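Local coordinates for PKS_KS domain-containing protein (Photorhabdus luminescens subsp. laumondii, PDB 6SMO) that probably acts as a ketosynthase, a 3-oxoacyl-[acyl-carrier-protein] synthase of the thiolase superfamily, and carries a poly-oxo dodecanal chain in its pocket, at residues G120-V125 with R209-L214; L142-G147 with D155-E160. One frame throughout, in Å; residues are numbered along the deposited sequence.

Interaction 1. Residues G120-V125 with R209-L214; sequences GRRFGV and RADIML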
ATOM      1  N   GLY B 120      17.465 -20.324  -5.561  1.00 48.69           N
ATOM      2  CA  GLY B 120      17.358 -19.083  -4.764  1.00 47.75           C
ATOM      3  C   GLY B 120      17.295 -17.834  -5.627  1.00 47.30           C
ATOM      4  O   GLY B 120      16.448 -16.965  -5.340  1.00 45.18           O
ATOM      5  N   ARG B 121      18.152 -17.749  -6.651  1.00 48.56           N
ATOM      6  CA  ARG B 121      18.305 -16.566  -7.544  1.00 48.87           C
ATOM      7  C   ARG B 121      17.014 -16.319  -8.338  1.00 46.75           C
ATOM      8  O   ARG B 121      16.772 -15.151  -8.703  1.00 45.71           O
ATOM      9  CB  ARG B 121      19.486 -16.764  -8.501  1.00 51.22           C
ATOM     10  CG  ARG B 121      20.850 -16.781  -7.823  1.00 53.38           C
ATOM     11  CD  ARG B 121      21.964 -17.151  -8.784  1.00 55.28           C
ATOM     12  NE  ARG B 121      23.283 -17.082  -8.166  1.00 56.83           N
ATOM     13  CZ  ARG B 121      23.835 -18.036  -7.417  1.00 58.18           C
ATOM     14  NH1 ARG B 121      25.044 -17.854  -6.911  1.00 58.60           N
ATOM     15  NH2 ARG B 121      23.188 -19.163  -7.171  1.00 59.04           N
ATOM     16  N   ARG B 122      16.224 -17.370  -8.595  1.00 45.28           N
ATOM     17  CA  ARG B 122      14.998 -17.328  -9.439  1.00 44.31           C
ATOM     18  C   ARG B 122      13.738 -17.473  -8.569  1.00 42.59           C
ATOM     19  O   ARG B 122      12.661 -17.736  -9.145  1.00 41.94           O
ATOM     20  CB  ARG B 122      15.054 -18.439 -10.493  1.00 44.92           C
ATOM     21  CG  ARG B 122      16.287 -18.400 -11.386  1.00 45.45           C
ATOM     22  CD  ARG B 122      16.227 -17.295 -12.424  1.00 45.74           C
ATOM     23  NE  ARG B 122      15.228 -17.567 -13.449  1.00 45.95           N
ATOM     24  CZ  ARG B 122      14.919 -16.749 -14.452  1.00 46.36           C
ATOM     25  NH1 ARG B 122      15.532 -15.583 -14.583  1.00 46.28           N
ATOM     26  NH2 ARG B 122      13.992 -17.103 -15.325  1.00 47.13           N
ATOM     27  N   PHE B 123      13.859 -17.296  -7.247  1.00 41.15           N
ATOM     28  CA  PHE B 123      12.752 -17.433  -6.261  1.00 40.25           C
ATOM     29  C   PHE B 123      12.660 -16.160  -5.412  1.00 39.04           C
ATOM     30  O   PHE B 123      13.638 -15.843  -4.704  1.00 39.69           O
ATOM     31  CB  PHE B 123      12.961 -18.675  -5.390  1.00 40.45           C
ATOM     32  CG  PHE B 123      12.030 -18.782  -4.208  1.00 40.92           C
ATOM     33  CD1 PHE B 123      10.660 -18.631  -4.366  1.00 41.00           C
ATOM     34  CD2 PHE B 123      12.521 -19.045  -2.938  1.00 41.37           C
ATOM     35  CE1 PHE B 123       9.805 -18.729  -3.279  1.00 41.20           C
ATOM     36  CE2 PHE B 123      11.663 -19.147  -1.852  1.00 41.59           C
ATOM     37  CZ  PHE B 123      10.307 -18.987  -2.024  1.00 41.60           C
ATOM     38  N   GLY B 124      11.518 -15.463  -5.482  1.00 37.18           N
ATOM     39  CA  GLY B 124      11.275 -14.175  -4.801  1.00 36.27           C
ATOM     40  C   GLY B 124       9.987 -14.182  -3.994  1.00 35.09           C
ATOM     41  O   GLY B 124       9.117 -15.030  -4.272  1.00 34.71           O
ATOM     42  N   VAL B 125       9.867 -13.257  -3.035  1.00 34.30           N
ATOM     43  CA  VAL B 125       8.702 -13.127  -2.108  1.00 33.71           C
ATOM     44  C   VAL B 125       7.971 -11.813  -2.414  1.00 33.32           C
ATOM     45  O   VAL B 125       8.635 -10.851  -2.841  1.00 33.55           O
ATOM     46  CB  VAL B 125       9.150 -13.192  -0.634  1.00 33.72           C
ATOM     47  CG1 VAL B 125       7.985 -13.028   0.331  1.00 33.76           C
ATOM     48  CG2 VAL B 125       9.904 -14.478  -0.333  1.00 33.88           C
ATOM     49  N   ARG B 209      12.065 -13.068 -14.943  1.00 39.97           N
ATOM     50  CA  ARG B 209      12.993 -12.705 -13.835  1.00 40.37           C
ATOM     51  C   ARG B 209      12.986 -13.807 -12.767  1.00 39.92           C
ATOM     52  O   ARG B 209      14.059 -14.059 -12.185  1.00 40.59           O
ATOM     53  CB  ARG B 209      12.614 -11.354 -13.222  1.00 40.97           C
ATOM     54  CG  ARG B 209      12.853 -10.165 -14.141  1.00 41.54           C
ATOM     55  CD  ARG B 209      12.083  -8.934 -13.702  1.00 41.83           C
ATOM     56  NE  ARG B 209      11.221  -8.436 -14.768  1.00 42.65           N
ATOM     57  CZ  ARG B 209      10.050  -7.825 -14.594  1.00 42.87           C
ATOM     58  NH1 ARG B 209       9.561  -7.617 -13.380  1.00 42.85           N
ATOM     59  NH2 ARG B 209       9.359  -7.427 -15.648  1.00 43.53           N
ATOM     60  N   ALA B 210      11.828 -14.427 -12.516  1.00 39.06           N
ATOM     61  CA  ALA B 210      11.634 -15.486 -11.497  1.00 38.81           C
ATOM     62  C   ALA B 210      10.996 -16.726 -12.133  1.00 38.81           C
ATOM     63  O   ALA B 210      10.256 -16.576 -13.125  1.00 38.95           O
ATOM     64  CB  ALA B 210      10.786 -14.960 -10.365  1.00 38.33           C
ATOM     65  N   ASP B 211      11.288 -17.905 -11.572  1.00 38.56           N
ATOM     66  CA  ASP B 211      10.657 -19.204 -11.932  1.00 38.59           C
ATOM     67  C   ASP B 211       9.577 -19.525 -10.894  1.00 37.89           C
ATOM     68  O   ASP B 211       8.459 -19.882 -11.304  1.00 37.53           O
ATOM     69  CB  ASP B 211      11.699 -20.323 -12.025  1.00 39.28           C
ATOM     70  CG  ASP B 211      12.655 -20.182 -13.198  1.00 39.76           C
ATOM     71  OD1 ASP B 211      12.230 -19.650 -14.245  1.00 40.00           O
ATOM     72  OD2 ASP B 211      13.821 -20.600 -13.055  1.00 40.37           O
ATOM     73  N   ILE B 212       9.914 -19.398  -9.604  1.00 37.35           N
ATOM     74  CA  ILE B 212       8.985 -19.558  -8.444  1.00 36.47           C
ATOM     75  C   ILE B 212       8.753 -18.172  -7.827  1.00 35.39           C
ATOM     76  O   ILE B 212       9.654 -17.319  -7.943  1.00 35.37           O
ATOM     77  CB  ILE B 212       9.549 -20.556  -7.410  1.00 36.87           C
ATOM     78  CG1 ILE B 212      10.169 -21.792  -8.070  1.00 37.66           C
ATOM     79  CG2 ILE B 212       8.481 -20.943  -6.398  1.00 36.56           C
ATOM     80  CD1 ILE B 212      11.111 -22.562  -7.171  1.00 38.19           C
ATOM     81  N   MET B 213       7.594 -17.958  -7.199  1.00 34.08           N
ATOM     82  CA  MET B 213       7.249 -16.685  -6.509  1.00 33.41           C
ATOM     83  C   MET B 213       6.199 -16.948  -5.421  1.00 32.55           C
ATOM     84  O   MET B 213       5.094 -17.413  -5.762  1.00 31.86           O
ATOM     85  CB  MET B 213       6.716 -15.651  -7.507  1.00 33.43           C
ATOM     86  CG  MET B 213       6.936 -14.217  -7.068  1.00 33.35           C
ATOM     87  SD  MET B 213       8.630 -13.648  -7.353  1.00 33.80           S
ATOM     88  CE  MET B 213       8.581 -12.057  -6.530  1.00 33.73           C
ATOM     89  N   LEU B 214       6.545 -16.664  -4.162  1.00 32.23           N
ATOM     90  CA  LEU B 214       5.622 -16.725  -2.995  1.00 31.88           C
ATOM     91  C   LEU B 214       4.915 -15.371  -2.864  1.00 31.79           C
ATOM     92  O   LEU B 214       5.583 -14.390  -2.483  1.00 31.81           O
ATOM     93  CB  LEU B 214       6.422 -17.074  -1.736  1.00 31.40           C
ATOM     94  CG  LEU B 214       5.591 -17.467  -0.514  1.00 31.30           C
ATOM     95  CD1 LEU B 214       6.294 -18.543   0.301  1.00 31.43           C
ATOM     96  CD2 LEU B 214       5.284 -16.257   0.357  1.00 31.15           C
TER
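Phe123, Gly124 and Val125 pair in parallel with Ile212, Met213 and Leu214, joining two neighbouring strands of the mixed sheet in the thiolase fold. Their short axes run 4.8 Å apart at 17°. The pairing starts at the carbonyl of Arg122, whose O accepts two amides: Asp211 N at 2.8 Å, lying in the carbonyl plane, and Ile212 N at 3.2 Å, tilted from it. Two residues further along each strand, Leu214 N donates to Gly124 O at 3.0 Å, while Phe123 CA and Val125 CA point C-H groups at the carbonyls of Ile212 and Leu214.

On one face of the sheet the Phe123 ring, with CG anti to the backbone N (chi1 170°), lies along the neighbouring strand and brings CD1 to 3.8 Å from Ile212 CB; CE1 reaches on to Leu214 CB. Helix 169-178 packs on this side against Phe123, Val125 and Leu214. On the other face Gly124 leaves its backbone open to the Met213 thioether, which also packs on helix 193-206.

Ahead of the strands, Arg122 bends at chi2 and chi3 to fold its guanidinium back over the Arg209 carbonyl. Its NH1 bonds to Gly208 O, and its NH2 forms a salt bridge with Asp211 OD1 at 3.3 Å. Arg27 is the second partner of OD1, so the carboxylate is shared between two arginines and probably stays ionised. Guanidinium and carboxylate planes stand 67° apart: Arg122 NH2 keeps Asp211 OD1 near its own plane, yet meets that oxygen from above the carboxylate.

Interaction 2. Residues L142-G147 with D155-E160; sequences LRITKG and DLIKSE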
ATOM      1  N   LEU B 142       1.536   3.192  23.844  1.00 57.20           N
ATOM      2  CA  LEU B 142       0.740   3.328  25.095  1.00 58.58           C
ATOM      3  C   LEU B 142       1.560   2.860  26.304  1.00 60.15           C
ATOM      4  O   LEU B 142       1.339   3.402  27.405  1.00 60.64           O
ATOM      5  CB  LEU B 142      -0.558   2.526  24.955  1.00 58.77           C
ATOM      6  CG  LEU B 142      -1.579   3.117  23.984  1.00 58.90           C
ATOM      7  CD1 LEU B 142      -2.642   2.092  23.627  1.00 59.39           C
ATOM      8  CD2 LEU B 142      -2.217   4.371  24.561  1.00 59.22           C
ATOM      9  N   ARG B 143       2.459   1.892  26.104  1.00 60.84           N
ATOM     10  CA  ARG B 143       3.374   1.360  27.150  1.00 61.34           C
ATOM     11  C   ARG B 143       4.360   2.458  27.574  1.00 61.90           C
ATOM     12  O   ARG B 143       4.520   2.664  28.794  1.00 62.52           O
ATOM     13  CB  ARG B 143       4.117   0.128  26.623  1.00 61.08           C
ATOM     14  CG  ARG B 143       5.002  -0.568  27.647  1.00 61.68           C
ATOM     15  CD  ARG B 143       6.250  -1.142  27.005  1.00 61.99           C
ATOM     16  NE  ARG B 143       5.944  -2.006  25.873  1.00 61.63           N
ATOM     17  CZ  ARG B 143       6.832  -2.443  24.981  1.00 61.79           C
ATOM     18  NH1 ARG B 143       6.439  -3.225  23.989  1.00 61.70           N
ATOM     19  NH2 ARG B 143       8.106  -2.097  25.076  1.00 62.05           N
ATOM     20  N   ILE B 144       4.987   3.131  26.602  1.00 61.39           N
ATOM     21  CA  ILE B 144       6.060   4.150  26.829  1.00 61.29           C
ATOM     22  C   ILE B 144       5.454   5.447  27.388  1.00 61.59           C
ATOM     23  O   ILE B 144       6.217   6.220  27.999  1.00 61.96           O
ATOM     24  CB  ILE B 144       6.888   4.403  25.548  1.00 60.83           C
ATOM     25  CG1 ILE B 144       6.043   4.955  24.395  1.00 60.21           C
ATOM     26  CG2 ILE B 144       7.647   3.142  25.156  1.00 60.84           C
ATOM     27  CD1 ILE B 144       6.811   5.200  23.112  1.00 59.43           C
ATOM     28  N   THR B 145       4.149   5.680  27.190  1.00 62.06           N
ATOM     29  CA  THR B 145       3.417   6.884  27.676  1.00 62.85           C
ATOM     30  C   THR B 145       2.568   6.541  28.910  1.00 64.42           C
ATOM     31  O   THR B 145       1.890   7.458  29.416  1.00 65.04           O
ATOM     32  CB  THR B 145       2.547   7.488  26.565  1.00 61.71           C
ATOM     33  OG1 THR B 145       1.698   6.461  26.049  1.00 60.97           O
ATOM     34  CG2 THR B 145       3.362   8.088  25.441  1.00 61.33           C
ATOM     35  N   LYS B 146       2.614   5.287  29.379  1.00 65.82           N
ATOM     36  CA  LYS B 146       1.836   4.771  30.541  1.00 67.47           C
ATOM     37  C   LYS B 146       0.339   5.032  30.313  1.00 66.03           C
ATOM     38  O   LYS B 146      -0.208   5.959  30.945  1.00 64.83           O
ATOM     39  CB  LYS B 146       2.328   5.400  31.851  1.00 69.49           C
ATOM     40  CG  LYS B 146       3.684   4.907  32.339  1.00 71.62           C
ATOM     41  CD  LYS B 146       4.005   5.330  33.759  1.00 73.46           C
ATOM     42  CE  LYS B 146       5.227   4.639  34.329  1.00 74.76           C
ATOM     43  NZ  LYS B 146       6.483   5.185  33.762  1.00 75.25           N
ATOM     44  N   GLY B 147      -0.284   4.242  29.431  1.00 64.99           N
ATOM     45  CA  GLY B 147      -1.728   4.289  29.130  1.00 64.74           C
ATOM     46  C   GLY B 147      -2.134   5.556  28.392  1.00 64.82           C
ATOM     47  O   GLY B 147      -3.327   5.914  28.461  1.00 64.17           O
ATOM     48  N   ASP B 155      13.407   5.815  28.179  1.00 77.74           N
ATOM     49  CA  ASP B 155      14.026   4.646  28.867  1.00 78.43           C
ATOM     50  C   ASP B 155      13.175   3.385  28.660  1.00 76.14           C
ATOM     51  O   ASP B 155      13.769   2.291  28.598  1.00 75.90           O
ATOM     52  CB  ASP B 155      14.250   4.921  30.358  1.00 80.34           C
ATOM     53  CG  ASP B 155      12.985   5.247  31.133  1.00 81.72           C
ATOM     54  OD1 ASP B 155      12.241   6.142  30.688  1.00 82.55           O
ATOM     55  OD2 ASP B 155      12.753   4.602  32.177  1.00 83.06           O
ATOM     56  N   LEU B 156      11.847   3.524  28.556  1.00 74.82           N
ATOM     57  CA  LEU B 156      10.894   2.380  28.466  1.00 73.43           C
ATOM     58  C   LEU B 156      10.900   1.768  27.056  1.00 72.34           C
ATOM     59  O   LEU B 156      10.388   0.639  26.918  1.00 72.16           O
ATOM     60  CB  LEU B 156       9.484   2.840  28.854  1.00 72.41           C
ATOM     61  CG  LEU B 156       9.214   2.987  30.353  1.00 72.49           C
ATOM     62  CD1 LEU B 156       7.840   3.590  30.594  1.00 72.27           C
ATOM     63  CD2 LEU B 156       9.333   1.652  31.074  1.00 71.95           C
ATOM     64  N   ILE B 157      11.447   2.468  26.053  1.00 71.22           N
ATOM     65  CA  ILE B 157      11.544   1.967  24.647  1.00 69.59           C
ATOM     66  C   ILE B 157      12.551   0.809  24.619  1.00 69.54           C
ATOM     67  O   ILE B 157      13.752   1.065  24.838  1.00 67.44           O
ATOM     68  CB  ILE B 157      11.936   3.086  23.658  1.00 69.00           C
ATOM     69  CG1 ILE B 157      10.926   4.236  23.661  1.00 69.36           C
ATOM     70  CG2 ILE B 157      12.127   2.521  22.256  1.00 67.93           C
ATOM     71  CD1 ILE B 157      11.457   5.519  23.063  1.00 69.80           C
ATOM     72  N   LYS B 158      12.070  -0.409  24.353  1.00 70.17           N
ATOM     73  CA  LYS B 158      12.895  -1.647  24.283  1.00 71.40           C
ATOM     74  C   LYS B 158      13.532  -1.760  22.894  1.00 71.24           C
ATOM     75  O   LYS B 158      13.054  -1.087  21.960  1.00 70.81           O
ATOM     76  CB  LYS B 158      12.041  -2.881  24.593  1.00 72.09           C
ATOM     77  CG  LYS B 158      11.674  -3.061  26.060  1.00 73.30           C
ATOM     78  CD  LYS B 158      12.823  -3.550  26.913  1.00 74.08           C
ATOM     79  CE  LYS B 158      12.452  -3.714  28.371  1.00 75.01           C
ATOM     80  NZ  LYS B 158      13.550  -4.336  29.148  1.00 75.46           N
ATOM     81  N   SER B 159      14.576  -2.589  22.781  1.00 72.12           N
ATOM     82  CA  SER B 159      15.300  -2.903  21.520  1.00 72.57           C
ATOM     83  C   SER B 159      14.375  -3.657  20.556  1.00 71.41           C
ATOM     84  O   SER B 159      14.522  -3.471  19.330  1.00 70.64           O
ATOM     85  CB  SER B 159      16.555  -3.690  21.807  1.00 73.26           C
ATOM     86  OG  SER B 159      17.289  -3.932  20.616  1.00 73.34           O
ATOM     87  N   GLU B 160      13.452  -4.463  21.095  1.00 70.71           N
ATOM     88  CA  GLU B 160      12.546  -5.360  20.324  1.00 68.91           C
ATOM     89  C   GLU B 160      11.436  -4.548  19.638  1.00 66.79           C
ATOM     90  O   GLU B 160      10.850  -5.071  18.671  1.00 64.92           O
ATOM     91  CB  GLU B 160      11.929  -6.417  21.246  1.00 71.36           C
ATOM     92  CG  GLU B 160      12.944  -7.312  21.940  1.00 73.36           C
ATOM     93  CD  GLU B 160      13.619  -8.345  21.051  1.00 74.70           C
ATOM     94  OE1 GLU B 160      14.328  -7.941  20.107  1.00 76.25           O
ATOM     95  OE2 GLU B 160      13.434  -9.552  21.305  1.00 75.51           O
TER
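A chi1 of 62° sets CG1 of Ile144 between its backbone N and carbonyl carbon, which turns CG2 toward the 155-160 loop; there CG2 lies 3.8 Å from Ile157 CG1 and 4.1 Å from Leu156 CB. Ile157 answers with CG1 anti to its own carbonyl carbon (chi1 -59°), and the two isoleucines meet obliquely through these branches. Leu156 leans toward the helix end, its CD1 3.9 Å from Arg143 O. The Lys146 chain, bent at chi4, brings NZ to 3.8 Å from the same CD1 of Leu156, the two side chains crossing at about a right angle.

Arg143 bends at chi2 and chi3 and crosses Lys158 in the same way, NH2 resting 3.8 Å from Lys158 CG. Leu156 O lies near the guanidinium plane, without a hydrogen bond. The charge of Arg143 is answered by salt bridges from NH1 to Asp161 and Glu139, and Asp161 also accepts the amide of Lys158, linking the arginine to the loop.

No hydrogen bond joins the two segments; apolar packing carries the contact. Leu193 and Asn196 of the partner chain pack on Ile144 and Ile157 respectively. Helix 134-144 ends in a Schellman motif, with Lys146 at positive phi and Gly147 N bonded to Leu142 O at 2.7 Å. The loop then doubles back over this helix end before leading to helix 169-178.

In the fold
Both contacts fall within the N-terminal beta-ketoacyl synthase region, their centres about 39 Å apart and their nearest atoms about 20 Å apart, so they do not touch. Along the chain, strand 123-128 leaves interaction 1 and is followed by helix 134-144, whose end forms interaction 2; the chain then passes through helices 169-178 and 193-206 before strand 212-219 completes interaction 1. A local loop closure is thus contained within a long-range strand pairing. Interaction 1 belongs to the central sheet, whereas interaction 2 lies farther from the chain centre, about 32 Å against 22 Å between centres. The turns leading into the two strands, and the outlying loop, both meet the partner ketosynthase-like chain.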